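Local structure of putative Nitroreductase (Anabaena variabilis ATCC 29413, 3EO7) at residues I318-G321 / D326-I329; F347-A352 / L474-S479; K351-F356 / N468-Q473. The protein binds flavin mononucleotide and is probably an oxidoreductase of the nitroreductase family. All blocks are in the same frame, centred on the assembly; numbering follows the deposited sequence. Where two conformers were deposited one is given.

Contact 1 of 3, residues I318-G321 / D326-I329; sequences IYWG and DLEI
In the loop that runs into helix 325-333, W320 turns both its backbone carbonyl and its indole to the first turn of that helix, meeting D326 and L327. The carbonyl takes the amide of D326, with N 2.8 Å from W320 O and an N-H...O angle of 137°. A weak second bond comes from L327 N, 3.4 Å from the same W320 O. Amides in the first turn have no carbonyl earlier in their own helix to bind, and the loop supplies one.

Next to these bonds, L327 runs at a slant across the indole. CE3 of W320 lies 3.5 Å from L327 CB, and further out L327 CD1 sits over the six-membered ring in a CH-pi contact, 3.9 Å from the W320 ring centroid and 22° off the ring normal. L327 has CG anti to the backbone N (chi1 177°), which sends its branch along the indole face rather than off it. The opposite face carries I318 CG2, offset toward the rim, so the loop covers its own tryptophan from the other side. Helix 325-333 is followed in the chain by R334, R335 and S336, three residues that bind the flavin mononucleotide; the side chain of L327 is about 9 Å from that of R334.

A water bridges Y319 O, 2.8 Å from its oxygen, to D326 OD2; since D326 was modelled in two conformers, this link is less certain. The loop backbone is also held by Q366, which bonds I318 O and W320 N through its side-chain amide.

Contact 2 of 3, residues F347-A352 / L474-S479; sequences FDELKA and LNLGVS. With FMN (flavin mononucleotide), chain B.
A charged carboxylate laid against a leucine methyl is the odd feature where E349 meets L476: E349 OE2 is 3.7 Å and E349 CD 3.8 Å from L476 CD2. The two side chains cross, the glutamate stretched out beyond CG (chi2 168°) so that its carboxylate ends against the CD2 methyl of L476. Its oxygens find their polar partners elsewhere. A water donates to E349 OE2 at 2.7 Å and to L474 O at 2.8 Å, tying the helix to the carbonyl of the turn, while OE1 pairs with R509 in a salt bridge and accepts T346 N, just before the first turn of helix 347-358. Paired with an arginine in this way, the carboxylate would probably stay ionised.

The second patch is mainly apolar. L474 CD1 lies 3.8 Å from A352 CB, one helical turn on from E349, and also comes within 4.0 Å of E349 O. Between the two leucines, N475 takes positive phi (62°) as the C-prime residue of a Schellman motif that ends helix 452-473, and the reversal lets L474 and L476 both face helix 347-358. Further along, S479 reaches the flavin, its OG 3.3 Å from FMN N1. The strand that carries it, 477-481, pairs with strand 500-508 and is packed by V478 against helix 452-473.

Contact 3 of 3, residues K351-F356 / N468-Q473; sequences KALLDF and NLAAIQ
The F356 ring meets the methyl of A470 obliquely, F356 CD2 standing 3.8 Å from A470 CB. Other flat groups lie round it: Y363 packs with it edge-to-face, R466 makes a cation-pi contact with it, and the W320 ring meets it with the planes at about 55°. The ring reaches the facing helix because F356 CG is anti to its backbone N (chi1 177°), throwing the phenyl across from one helix to the other.

L353, one turn earlier, comes in alongside. Its CD2 methyl does all the touching: it lies 3.5 Å from A470 CB and drops on to the backbone beyond, 3.4 Å from A471 N and 3.5 Å from A470 C. A471 CB is a looser neighbour, 4.3 Å from L353 CD2. The methyl of A470 is therefore held between a leucine branch and an aromatic ring spaced three residues apart on the same helix. This is apolar helix-helix packing, and the small alanine side chains are consistent with a leucine methyl sitting right down on the peptide chain, the CA atoms of L353 and A470 being 5.5 Å apart.

The axes of the short segments 351-356 and 468-473 pass 9.0 Å from each other and run roughly antiparallel, at 141°. Around them, helix 181-202 adds L198 against F356 and L469, helix 325-333 brings M331 to L469, and the loop residue I318 rests on A470; on another side of helix 452-473, V478 of strand 477-481 packs against N468, A471 and I472.

Contact 1 closes first along the chain; contacts 2 and 3 then both start from helix 347-358 and share K351 and A352. Contact 3 joins that helix to the end of helix 452-473, and contact 2 carries on through the turn into strand 477-481, their centres only about 6 Å apart. Contact 1 has its centre about 11 Å from that of contact 3 and 14 Å from that of contact 2. I318 bridges the group, its CD1 lying 3.7 Å from A352 O. Together they connect the loop before helix 325-333 with helices 347-358 and 452-473 and strand 477-481, the last of which runs on to the flavin pocket.

Contact 1 of 3, residues I318-G321 / D326-I329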
loop_
_atom_site.group_PDB
_atom_site.type_symbol
_atom_site.label_atom_id
_atom_site.label_comp_id
_atom_site.label_asym_id
_atom_site.label_seq_id
_atom_site.Cartn_x
_atom_site.Cartn_y
_atom_site.Cartn_z
ATOM N N ILE A 318 -17.317 -12.181 1.035
ATOM C CA ILE A 318 -16.809 -12.761 -0.202
ATOM C C ILE A 318 -16.252 -14.133 0.163
ATOM O O ILE A 318 -15.515 -14.267 1.142
ATOM C CB ILE A 318 -15.672 -11.896 -0.811
ATOM C CG1 ILE A 318 -16.217 -10.552 -1.298
ATOM C CG2 ILE A 318 -14.991 -12.604 -1.967
ATOM C CD1 ILE A 318 -15.164 -9.591 -1.844
ATOM N N TYR A 319 -16.605 -15.148 -0.621
ATOM C CA TYR A 319 -16.102 -16.513 -0.413
ATOM C C TYR A 319 -14.841 -16.669 -1.237
ATOM O O TYR A 319 -14.877 -16.507 -2.454
ATOM C CB TYR A 319 -17.132 -17.555 -0.804
ATOM C CG TYR A 319 -16.598 -18.965 -0.651
ATOM C CD1 TYR A 319 -16.128 -19.422 0.581
ATOM C CD2 TYR A 319 -16.570 -19.830 -1.732
ATOM C CE1 TYR A 319 -15.648 -20.730 0.726
ATOM C CE2 TYR A 319 -16.108 -21.124 -1.594
ATOM C CZ TYR A 319 -15.646 -21.567 -0.380
ATOM O OH TYR A 319 -15.191 -22.871 -0.305
ATOM N N TRP A 320 -13.732 -16.956 -0.554
ATOM C CA TRP A 320 -12.425 -17.072 -1.213
ATOM C C TRP A 320 -11.984 -18.485 -1.590
ATOM O O TRP A 320 -10.822 -18.681 -1.937
ATOM C CB TRP A 320 -11.359 -16.415 -0.343
ATOM C CG TRP A 320 -11.539 -14.924 -0.221
ATOM C CD1 TRP A 320 -12.044 -14.230 0.844
ATOM C CD2 TRP A 320 -11.214 -13.966 -1.216
ATOM N NE1 TRP A 320 -12.028 -12.870 0.575
ATOM C CE2 TRP A 320 -11.523 -12.685 -0.687
ATOM C CE3 TRP A 320 -10.654 -14.049 -2.501
ATOM C CZ2 TRP A 320 -11.324 -11.520 -1.413
ATOM C CZ3 TRP A 320 -10.426 -12.871 -3.208
ATOM C CH2 TRP A 320 -10.744 -11.628 -2.649
ATOM N N GLY A 321 -12.907 -19.453 -1.558
ATOM C CA GLY A 321 -12.609 -20.833 -1.919
ATOM C C GLY A 321 -12.020 -21.631 -0.785
ATOM O O GLY A 321 -11.585 -21.087 0.241
ATOM N N ASP A 326 -9.191 -19.359 -4.139
ATOM C CA ASP A 326 -9.630 -18.327 -5.073
ATOM C C ASP A 326 -8.937 -16.989 -4.783
ATOM O O ASP A 326 -8.807 -16.161 -5.677
ATOM C CB ASP A 326 -11.159 -18.233 -5.102
ATOM C CG ASP A 326 -11.814 -19.553 -5.538
ATOM O OD1 ASP A 326 -11.365 -20.150 -6.541
ATOM O OD2 ASP A 326 -12.790 -19.991 -4.899
ATOM N N LEU A 327 -8.511 -16.788 -3.536
ATOM C CA LEU A 327 -7.714 -15.624 -3.171
ATOM C C LEU A 327 -6.363 -15.773 -3.877
ATOM O O LEU A 327 -5.862 -14.818 -4.465
ATOM C CB LEU A 327 -7.549 -15.520 -1.667
ATOM C CG LEU A 327 -6.663 -14.347 -1.213
ATOM C CD1 LEU A 327 -7.111 -12.956 -1.748
ATOM C CD2 LEU A 327 -6.552 -14.385 0.313
ATOM N N GLU A 328 -5.788 -16.979 -3.853
ATOM C CA GLU A 328 -4.532 -17.217 -4.588
ATOM C C GLU A 328 -4.640 -16.953 -6.079
ATOM O O GLU A 328 -3.803 -16.252 -6.661
ATOM C CB GLU A 328 -4.027 -18.634 -4.376
ATOM C CG GLU A 328 -3.624 -18.888 -2.970
ATOM C CD GLU A 328 -2.548 -19.969 -2.844
ATOM O OE1 GLU A 328 -1.395 -19.827 -3.385
ATOM O OE2 GLU A 328 -2.865 -20.955 -2.157
ATOM N N ILE A 329 -5.680 -17.488 -6.689
ATOM C CA ILE A 329 -5.889 -17.317 -8.118
ATOM C C ILE A 329 -6.082 -15.828 -8.455
ATOM O O ILE A 329 -5.484 -15.306 -9.403
ATOM C CB ILE A 329 -7.105 -18.125 -8.594
ATOM C CG1 ILE A 329 -6.807 -19.633 -8.502
ATOM C CG2 ILE A 329 -7.478 -17.736 -10.020
ATOM C CD1 ILE A 329 -8.062 -20.514 -8.704
HETATM O O HOH W 1 -14.769 -18.373 -4.525
#

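Contact 2 of 3, residues F347-A352 / L474-S479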
loop_
_atom_site.group_PDB
_atom_site.type_symbol
_atom_site.label_atom_id
_atom_site.label_comp_id
_atom_site.label_asym_id
_atom_site.label_seq_id
_atom_site.Cartn_x
_atom_site.Cartn_y
_atom_site.Cartn_z
ATOM N N PHE A 347 -25.606 -3.155 -5.909
ATOM C CA PHE A 347 -25.295 -2.662 -4.573
ATOM C C PHE A 347 -24.631 -3.788 -3.763
ATOM O O PHE A 347 -23.684 -3.529 -3.014
ATOM C CB PHE A 347 -26.539 -2.102 -3.900
ATOM C CG PHE A 347 -26.296 -1.468 -2.568
ATOM C CD1 PHE A 347 -25.200 -0.655 -2.330
ATOM C CD2 PHE A 347 -27.201 -1.662 -1.537
ATOM C CE1 PHE A 347 -25.003 -0.074 -1.098
ATOM C CE2 PHE A 347 -26.997 -1.059 -0.296
ATOM C CZ PHE A 347 -25.903 -0.260 -0.097
ATOM N N ASP A 348 -25.090 -5.023 -3.946
ATOM C CA ASP A 348 -24.420 -6.158 -3.283
ATOM C C ASP A 348 -22.923 -6.256 -3.628
ATOM O O ASP A 348 -22.100 -6.606 -2.770
ATOM C CB ASP A 348 -25.111 -7.484 -3.594
ATOM C CG ASP A 348 -26.374 -7.704 -2.761
ATOM O OD1 ASP A 348 -26.646 -6.941 -1.805
ATOM O OD2 ASP A 348 -27.093 -8.674 -3.082
ATOM N N GLU A 349 -22.569 -5.974 -4.883
ATOM C CA GLU A 349 -21.167 -5.995 -5.285
ATOM C C GLU A 349 -20.391 -4.923 -4.525
ATOM O O GLU A 349 -19.310 -5.168 -4.004
ATOM C CB GLU A 349 -21.027 -5.808 -6.798
ATOM C CG GLU A 349 -21.297 -7.091 -7.587
ATOM C CD GLU A 349 -21.463 -6.900 -9.095
ATOM O OE1 GLU A 349 -21.780 -5.763 -9.532
ATOM O OE2 GLU A 349 -21.340 -7.932 -9.830
ATOM N N LEU A 350 -20.922 -3.701 -4.493
ATOM C CA LEU A 350 -20.258 -2.620 -3.773
ATOM C C LEU A 350 -20.123 -2.990 -2.300
ATOM O O LEU A 350 -19.071 -2.810 -1.726
ATOM C CB LEU A 350 -21.030 -1.294 -3.909
ATOM C CG LEU A 350 -20.403 -0.103 -3.166
ATOM C CD1 LEU A 350 -18.983 0.190 -3.701
ATOM C CD2 LEU A 350 -21.335 1.111 -3.270
ATOM N N LYS A 351 -21.206 -3.476 -1.687
ATOM C CA LYS A 351 -21.151 -3.873 -0.270
ATOM C C LYS A 351 -20.083 -4.942 -0.014
ATOM O O LYS A 351 -19.389 -4.893 1.010
ATOM C CB LYS A 351 -22.500 -4.348 0.245
ATOM C CG LYS A 351 -23.504 -3.213 0.469
ATOM C CD LYS A 351 -24.866 -3.695 0.980
ATOM C CE LYS A 351 -25.634 -4.474 -0.066
ATOM N NZ LYS A 351 -27.041 -4.805 0.418
ATOM N N ALA A 352 -19.972 -5.912 -0.918
ATOM C CA ALA A 352 -18.990 -7.000 -0.766
ATOM C C ALA A 352 -17.557 -6.438 -0.792
ATOM O O ALA A 352 -16.714 -6.846 0.029
ATOM C CB ALA A 352 -19.202 -8.079 -1.828
ATOM N N LEU A 474 -14.621 -10.689 -7.788
ATOM C CA LEU A 474 -16.011 -10.513 -8.213
ATOM C C LEU A 474 -16.190 -10.235 -9.716
ATOM O O LEU A 474 -17.284 -9.850 -10.128
ATOM C CB LEU A 474 -16.674 -9.410 -7.383
ATOM C CG LEU A 474 -16.767 -9.670 -5.862
ATOM C CD1 LEU A 474 -17.592 -8.581 -5.203
ATOM C CD2 LEU A 474 -17.345 -11.020 -5.541
ATOM N N ASN A 475 -15.131 -10.429 -10.514
ATOM C CA ASN A 475 -15.193 -10.244 -11.975
ATOM C C ASN A 475 -15.532 -8.821 -12.369
ATOM O O ASN A 475 -16.188 -8.567 -13.392
ATOM C CB ASN A 475 -16.213 -11.204 -12.580
ATOM C CG ASN A 475 -15.883 -12.652 -12.286
ATOM O OD1 ASN A 475 -16.718 -13.401 -11.786
ATOM N ND2 ASN A 475 -14.654 -13.033 -12.551
ATOM N N LEU A 476 -15.047 -7.896 -11.562
ATOM C CA LEU A 476 -15.237 -6.475 -11.782
ATOM C C LEU A 476 -13.930 -5.846 -12.255
ATOM O O LEU A 476 -12.872 -6.507 -12.299
ATOM C CB LEU A 476 -15.698 -5.804 -10.491
ATOM C CG LEU A 476 -16.981 -6.341 -9.849
ATOM C CD1 LEU A 476 -17.207 -5.564 -8.522
ATOM C CD2 LEU A 476 -18.168 -6.269 -10.793
ATOM N N GLY A 477 -14.026 -4.590 -12.668
ATOM C CA GLY A 477 -12.879 -3.776 -13.087
ATOM C C GLY A 477 -12.479 -2.833 -11.967
ATOM O O GLY A 477 -13.317 -2.410 -11.168
ATOM N N VAL A 478 -11.180 -2.542 -11.889
ATOM C CA VAL A 478 -10.655 -1.688 -10.847
ATOM C C VAL A 478 -9.343 -1.057 -11.265
ATOM O O VAL A 478 -8.560 -1.652 -11.991
ATOM C CB VAL A 478 -10.439 -2.501 -9.524
ATOM C CG1 VAL A 478 -9.468 -3.699 -9.748
ATOM C CG2 VAL A 478 -9.948 -1.581 -8.346
ATOM N N SER A 479 -9.121 0.174 -10.817
ATOM C CA SER A 479 -7.840 0.805 -10.989
ATOM C C SER A 479 -7.651 1.954 -10.023
ATOM O O SER A 479 -8.522 2.805 -9.887
ATOM C CB SER A 479 -7.648 1.334 -12.418
ATOM O OG SER A 479 -6.333 1.892 -12.579
HETATM N N1 FMN B . -3.593 3.325 -13.792
HETATM C C2 FMN B . -4.152 4.295 -14.607
HETATM O O2 FMN B . -4.597 4.010 -15.713
HETATM N N3 FMN B . -4.218 5.618 -14.258
HETATM C C4 FMN B . -3.697 6.083 -13.088
HETATM O O4 FMN B . -3.952 7.252 -12.745
HETATM C C4A FMN B . -3.128 5.140 -12.233
HETATM N N5 FMN B . -2.534 5.552 -11.055
HETATM C C5A FMN B . -2.041 4.589 -10.152
HETATM C C6 FMN B . -1.542 4.950 -8.906
HETATM C C7 FMN B . -1.033 4.001 -8.020
HETATM C C7M FMN B . -0.602 4.418 -6.605
HETATM C C8 FMN B . -1.021 2.659 -8.376
HETATM C C8M FMN B . -0.664 1.566 -7.390
HETATM C C9 FMN B . -1.526 2.263 -9.629
HETATM C C9A FMN B . -2.037 3.229 -10.513
HETATM N N10 FMN B . -2.528 2.848 -11.756
HETATM C C10 FMN B . -3.078 3.778 -12.595
HETATM C "C1'" FMN B . -2.322 1.446 -12.294
HETATM C "C2'" FMN B . -0.910 1.189 -12.781
HETATM O "O2'" FMN B . -0.740 1.760 -14.097
HETATM C "C3'" FMN B . -0.647 -0.315 -12.783
HETATM O "O3'" FMN B . -0.632 -0.811 -11.441
HETATM C "C4'" FMN B . 0.633 -0.726 -13.535
HETATM O "O4'" FMN B . 0.547 -0.361 -14.942
HETATM C "C5'" FMN B . 0.867 -2.217 -13.394
HETATM O "O5'" FMN B . -0.208 -2.971 -13.888
HETATM P P FMN B . -1.006 -3.994 -12.983
HETATM O O1P FMN B . -1.687 -3.200 -11.873
HETATM O O2P FMN B . -2.012 -4.638 -13.929
HETATM O O3P FMN B . -0.064 -5.015 -12.415
HETATM O O HOH W 2 -19.897 -10.123 -9.305
#

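Contact 3 of 3, residues K351-F356 / N468-Q473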
loop_
_atom_site.group_PDB
_atom_site.type_symbol
_atom_site.label_atom_id
_atom_site.label_comp_id
_atom_site.label_asym_id
_atom_site.label_seq_id
_atom_site.Cartn_x
_atom_site.Cartn_y
_atom_site.Cartn_z
ATOM N N LYS A 351 -21.206 -3.476 -1.687
ATOM C CA LYS A 351 -21.151 -3.873 -0.270
ATOM C C LYS A 351 -20.083 -4.942 -0.014
ATOM O O LYS A 351 -19.389 -4.893 1.010
ATOM C CB LYS A 351 -22.500 -4.348 0.245
ATOM C CG LYS A 351 -23.504 -3.213 0.469
ATOM C CD LYS A 351 -24.866 -3.695 0.980
ATOM C CE LYS A 351 -25.634 -4.474 -0.066
ATOM N NZ LYS A 351 -27.041 -4.805 0.418
ATOM N N ALA A 352 -19.972 -5.912 -0.918
ATOM C CA ALA A 352 -18.990 -7.000 -0.766
ATOM C C ALA A 352 -17.557 -6.438 -0.792
ATOM O O ALA A 352 -16.714 -6.846 0.029
ATOM C CB ALA A 352 -19.202 -8.079 -1.828
ATOM N N LEU A 353 -17.289 -5.502 -1.718
ATOM C CA LEU A 353 -15.969 -4.852 -1.812
ATOM C C LEU A 353 -15.624 -4.151 -0.503
ATOM O O LEU A 353 -14.514 -4.293 0.025
ATOM C CB LEU A 353 -15.925 -3.838 -2.958
ATOM C CG LEU A 353 -16.199 -4.348 -4.352
ATOM C CD1 LEU A 353 -16.120 -3.185 -5.353
ATOM C CD2 LEU A 353 -15.231 -5.455 -4.672
ATOM N N LEU A 354 -16.595 -3.396 0.029
ATOM C CA LEU A 354 -16.381 -2.657 1.272
ATOM C C LEU A 354 -16.187 -3.610 2.450
ATOM O O LEU A 354 -15.411 -3.333 3.371
ATOM C CB LEU A 354 -17.540 -1.702 1.537
ATOM C CG LEU A 354 -17.724 -0.570 0.528
ATOM C CD1 LEU A 354 -19.007 0.289 0.867
ATOM C CD2 LEU A 354 -16.449 0.284 0.467
ATOM N N ASP A 355 -16.917 -4.707 2.441
ATOM C CA ASP A 355 -16.832 -5.679 3.527
ATOM C C ASP A 355 -15.436 -6.296 3.613
ATOM O O ASP A 355 -14.852 -6.362 4.684
ATOM C CB ASP A 355 -17.874 -6.781 3.322
ATOM C CG ASP A 355 -17.949 -7.732 4.501
ATOM O OD1 ASP A 355 -18.371 -7.296 5.587
ATOM O OD2 ASP A 355 -17.601 -8.928 4.312
ATOM N N PHE A 356 -14.898 -6.713 2.472
ATOM C CA PHE A 356 -13.586 -7.340 2.456
ATOM C C PHE A 356 -12.500 -6.325 2.828
ATOM O O PHE A 356 -11.529 -6.657 3.485
ATOM C CB PHE A 356 -13.283 -7.996 1.130
ATOM C CG PHE A 356 -11.898 -8.577 1.080
ATOM C CD1 PHE A 356 -11.608 -9.703 1.838
ATOM C CD2 PHE A 356 -10.903 -8.028 0.313
ATOM C CE1 PHE A 356 -10.331 -10.261 1.835
ATOM C CE2 PHE A 356 -9.609 -8.602 0.290
ATOM C CZ PHE A 356 -9.331 -9.712 1.068
ATOM N N ASN A 468 -8.846 -3.779 -4.738
ATOM C CA ASN A 468 -8.469 -4.295 -6.045
ATOM C C ASN A 468 -8.694 -5.826 -6.128
ATOM O O ASN A 468 -9.276 -6.320 -7.077
ATOM C CB ASN A 468 -7.008 -3.962 -6.425
ATOM C CG ASN A 468 -6.842 -2.564 -7.024
ATOM O OD1 ASN A 468 -6.493 -2.435 -8.204
ATOM N ND2 ASN A 468 -7.088 -1.524 -6.229
ATOM N N LEU A 469 -8.229 -6.544 -5.116
ATOM C CA LEU A 469 -8.358 -8.006 -5.070
ATOM C C LEU A 469 -9.827 -8.409 -4.994
ATOM O O LEU A 469 -10.278 -9.295 -5.750
ATOM C CB LEU A 469 -7.536 -8.569 -3.919
ATOM C CG LEU A 469 -6.008 -8.505 -4.109
ATOM C CD1 LEU A 469 -5.273 -8.904 -2.801
ATOM C CD2 LEU A 469 -5.562 -9.349 -5.313
ATOM N N ALA A 470 -10.590 -7.742 -4.146
ATOM C CA ALA A 470 -12.024 -8.029 -4.061
ATOM C C ALA A 470 -12.729 -7.803 -5.405
ATOM O O ALA A 470 -13.573 -8.613 -5.808
ATOM C CB ALA A 470 -12.701 -7.235 -2.932
ATOM N N ALA A 471 -12.393 -6.718 -6.086
ATOM C CA ALA A 471 -13.004 -6.389 -7.369
ATOM C C ALA A 471 -12.728 -7.501 -8.353
ATOM O O ALA A 471 -13.633 -7.996 -9.002
ATOM C CB ALA A 471 -12.464 -5.025 -7.921
ATOM N N ILE A 472 -11.463 -7.890 -8.481
ATOM C CA ILE A 472 -11.080 -8.951 -9.409
ATOM C C ILE A 472 -11.750 -10.278 -9.065
ATOM O O ILE A 472 -12.234 -10.965 -9.962
ATOM C CB ILE A 472 -9.543 -9.109 -9.482
ATOM C CG1 ILE A 472 -8.891 -7.820 -10.027
ATOM C CG2 ILE A 472 -9.169 -10.406 -10.281
ATOM C CD1 ILE A 472 -9.405 -7.340 -11.399
ATOM N N GLN A 473 -11.825 -10.630 -7.779
ATOM C CA GLN A 473 -12.529 -11.835 -7.357
ATOM C C GLN A 473 -13.983 -11.856 -7.802
ATOM O O GLN A 473 -14.501 -12.906 -8.149
ATOM C CB GLN A 473 -12.466 -11.974 -5.849
ATOM C CG GLN A 473 -13.265 -13.137 -5.223
ATOM C CD GLN A 473 -12.839 -14.514 -5.685
ATOM O OE1 GLN A 473 -11.713 -14.715 -6.140
ATOM N NE2 GLN A 473 -13.748 -15.494 -5.541
#